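Local coordinates for mandelate racemase/muconate lactonizing enzyme family protein (Bradyrhizobium sp. ORS 278, PDB 3TOY) that belongs to the mandelate racemase/muconate lactonizing enzyme family of the enolase superfamily, pairing an N-terminal capping domain with a barrel domain, at residues 113-116 with 117-121. Numbering follows the deposited sequence.
Sequences KFRL and LGWQG
R115 turns its CG away from its own backbone N (chi1 -167°) and the chain then bends at chi2 and chi3, while W119 sets its CG between the backbone N and the carbonyl carbon (chi1 68°); together these torsions lay NH2 of R115 over one face of the indole. The setting is the loop joining helix 103-113 to helix 122-142 in the N-terminal domain, where a turn brings together side chains three to five residues apart. NH2 comes within 3.6 Å of W119 NE1, offset toward the rim, with the guanidinium plane standing at 90° to the ring; any cation-pi attraction is long and at most weak. The stronger hold on that nitrogen is the salt bridge to D111, and NH1 reaches E251 of the second subunit, so the R115-W119 pair borders the subunit interface. The turn itself is closed by G118 N donating to F114 O at 2.8 Å, and one water links K113 O to L117 N. G118, with phi 111°, adopts backbone angles that suit glycine. F114 CB packs against W119 CB, and L117 CD2 meets the edge of the F114 ring at CD1, 4.0 Å away.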
ATOM      1  N   LYS A 113      33.521  12.566 -11.411  1.00 32.45           N
ATOM      2  CA  LYS A 113      34.255  12.348 -12.652  1.00 33.28           C
ATOM      3  C   LYS A 113      33.506  11.418 -13.610  1.00 32.77           C
ATOM      4  O   LYS A 113      33.517  11.620 -14.817  1.00 34.22           O
ATOM      5  CB  LYS A 113      35.650  11.788 -12.329  1.00 36.75           C
ATOM      6  CG  LYS A 113      36.461  11.318 -13.529  1.00 38.45           C
ATOM      7  CD  LYS A 113      37.932  11.144 -13.112  1.00 53.51           C
ATOM      8  CE  LYS A 113      38.744  10.388 -14.167  1.00 54.50           C
ATOM      9  NZ  LYS A 113      38.830  11.141 -15.453  1.00 64.35           N
ATOM     10  N   PHE A 114      32.843  10.402 -13.067  1.00 29.34           N
ATOM     11  CA  PHE A 114      32.186   9.408 -13.889  1.00 29.80           C
ATOM     12  C   PHE A 114      30.669   9.508 -13.861  1.00 27.62           C
ATOM     13  O   PHE A 114      29.981   8.604 -14.324  1.00 28.07           O
ATOM     14  CB  PHE A 114      32.603   8.008 -13.464  1.00 31.57           C
ATOM     15  CG  PHE A 114      34.018   7.694 -13.790  1.00 30.33           C
ATOM     16  CD1 PHE A 114      34.412   7.530 -15.119  1.00 37.94           C
ATOM     17  CD2 PHE A 114      34.966   7.592 -12.785  1.00 29.00           C
ATOM     18  CE1 PHE A 114      35.734   7.240 -15.439  1.00 45.84           C
ATOM     19  CE2 PHE A 114      36.310   7.299 -13.101  1.00 36.83           C
ATOM     20  CZ  PHE A 114      36.687   7.134 -14.430  1.00 34.00           C
ATOM     21  N   ARG A 115      30.149  10.627 -13.376  1.00 26.16           N
ATOM     22  CA  ARG A 115      28.683  10.748 -13.218  1.00 26.74           C
ATOM     23  C   ARG A 115      27.955  10.564 -14.546  1.00 31.69           C
ATOM     24  O   ARG A 115      26.933   9.889 -14.621  1.00 28.66           O
ATOM     25  CB  ARG A 115      28.316  12.101 -12.624  1.00 28.26           C
ATOM     26  CG  ARG A 115      26.857  12.189 -12.146  1.00 26.78           C
ATOM     27  CD  ARG A 115      26.730  11.922 -10.634  1.00 26.27           C
ATOM     28  NE  ARG A 115      27.221  10.629 -10.131  1.00 25.77           N
ATOM     29  CZ  ARG A 115      26.579   9.463 -10.238  1.00 29.81           C
ATOM     30  NH1 ARG A 115      25.428   9.362 -10.903  1.00 25.81           N
ATOM     31  NH2 ARG A 115      27.086   8.374  -9.670  1.00 29.81           N
ATOM     32  N   LEU A 116      28.468  11.166 -15.616  1.00 27.46           N
ATOM     33  CA  LEU A 116      27.793  11.061 -16.902  1.00 27.22           C
ATOM     34  C   LEU A 116      28.056   9.739 -17.610  1.00 30.50           C
ATOM     35  O   LEU A 116      27.117   9.050 -18.022  1.00 29.65           O
ATOM     36  CB  LEU A 116      28.185  12.244 -17.807  1.00 29.69           C
ATOM     37  CG  LEU A 116      27.311  13.506 -17.689  1.00 35.46           C
ATOM     38  CD1 LEU A 116      27.021  13.913 -16.261  1.00 34.11           C
ATOM     39  CD2 LEU A 116      27.935  14.663 -18.459  1.00 37.57           C
ATOM     40  N   LEU A 117      29.329   9.369 -17.774  1.00 23.92           N
ATOM     41  CA  LEU A 117      29.623   8.093 -18.417  1.00 25.36           C
ATOM     42  C   LEU A 117      28.949   6.930 -17.674  1.00 23.13           C
ATOM     43  O   LEU A 117      28.440   6.008 -18.308  1.00 26.01           O
ATOM     44  CB  LEU A 117      31.145   7.839 -18.468  1.00 24.89           C
ATOM     45  CG  LEU A 117      31.563   6.437 -18.895  1.00 29.61           C
ATOM     46  CD1 LEU A 117      31.218   6.158 -20.354  1.00 29.08           C
ATOM     47  CD2 LEU A 117      33.070   6.260 -18.661  1.00 32.43           C
ATOM     48  N   GLY A 118      29.004   6.977 -16.340  1.00 27.86           N
ATOM     49  CA  GLY A 118      28.481   5.894 -15.481  1.00 30.21           C
ATOM     50  C   GLY A 118      29.609   5.148 -14.773  1.00 34.48           C
ATOM     51  O   GLY A 118      30.632   4.845 -15.393  1.00 31.07           O
ATOM     52  N   TRP A 119      29.464   4.863 -13.477  1.00 27.52           N
ATOM     53  CA  TRP A 119      30.489   4.063 -12.804  1.00 25.94           C
ATOM     54  C   TRP A 119      30.087   2.627 -12.469  1.00 27.62           C
ATOM     55  O   TRP A 119      30.834   1.899 -11.817  1.00 27.10           O
ATOM     56  CB  TRP A 119      31.104   4.794 -11.605  1.00 30.40           C
ATOM     57  CG  TRP A 119      30.200   5.034 -10.403  1.00 22.54           C
ATOM     58  CD1 TRP A 119      28.852   4.731 -10.277  1.00 29.26           C
ATOM     59  CD2 TRP A 119      30.594   5.633  -9.163  1.00 24.49           C
ATOM     60  NE1 TRP A 119      28.406   5.117  -9.022  1.00 25.44           N
ATOM     61  CE2 TRP A 119      29.451   5.673  -8.326  1.00 24.91           C
ATOM     62  CE3 TRP A 119      31.805   6.150  -8.681  1.00 31.99           C
ATOM     63  CZ2 TRP A 119      29.491   6.207  -7.037  1.00 30.88           C
ATOM     64  CZ3 TRP A 119      31.848   6.669  -7.400  1.00 25.88           C
ATOM     65  CH2 TRP A 119      30.698   6.693  -6.589  1.00 29.59           C
ATOM     66  N   GLN A 120      28.938   2.178 -12.952  1.00 27.12           N
ATOM     67  CA  GLN A 120      28.663   0.749 -12.887  1.00 27.79           C
ATOM     68  C   GLN A 120      29.623   0.007 -13.815  1.00 27.51           C
ATOM     69  O   GLN A 120      30.059   0.569 -14.815  1.00 28.77           O
ATOM     70  CB  GLN A 120      27.233   0.423 -13.330  1.00 26.35           C
ATOM     71  CG  GLN A 120      26.190   0.936 -12.389  1.00 27.31           C
ATOM     72  CD  GLN A 120      25.922   2.408 -12.584  1.00 37.65           C
ATOM     73  OE1 GLN A 120      25.807   2.898 -13.718  1.00 37.40           O
ATOM     74  NE2 GLN A 120      25.844   3.137 -11.476  1.00 36.53           N
ATOM     75  N   GLY A 121      29.946  -1.238 -13.475  1.00 24.11           N
ATOM     76  CA  GLY A 121      30.725  -2.108 -14.367  1.00 24.20           C
ATOM     77  C   GLY A 121      32.222  -1.897 -14.145  1.00 26.73           C
ATOM     78  O   GLY A 121      32.663  -1.604 -13.028  1.00 23.73           O
TER
HETATM   79  O   HOH W   1      31.549  11.148 -16.960  1.00 37.93           O
HETATM   80  O   HOH W   2      27.838   6.802 -12.515  1.00 42.49           O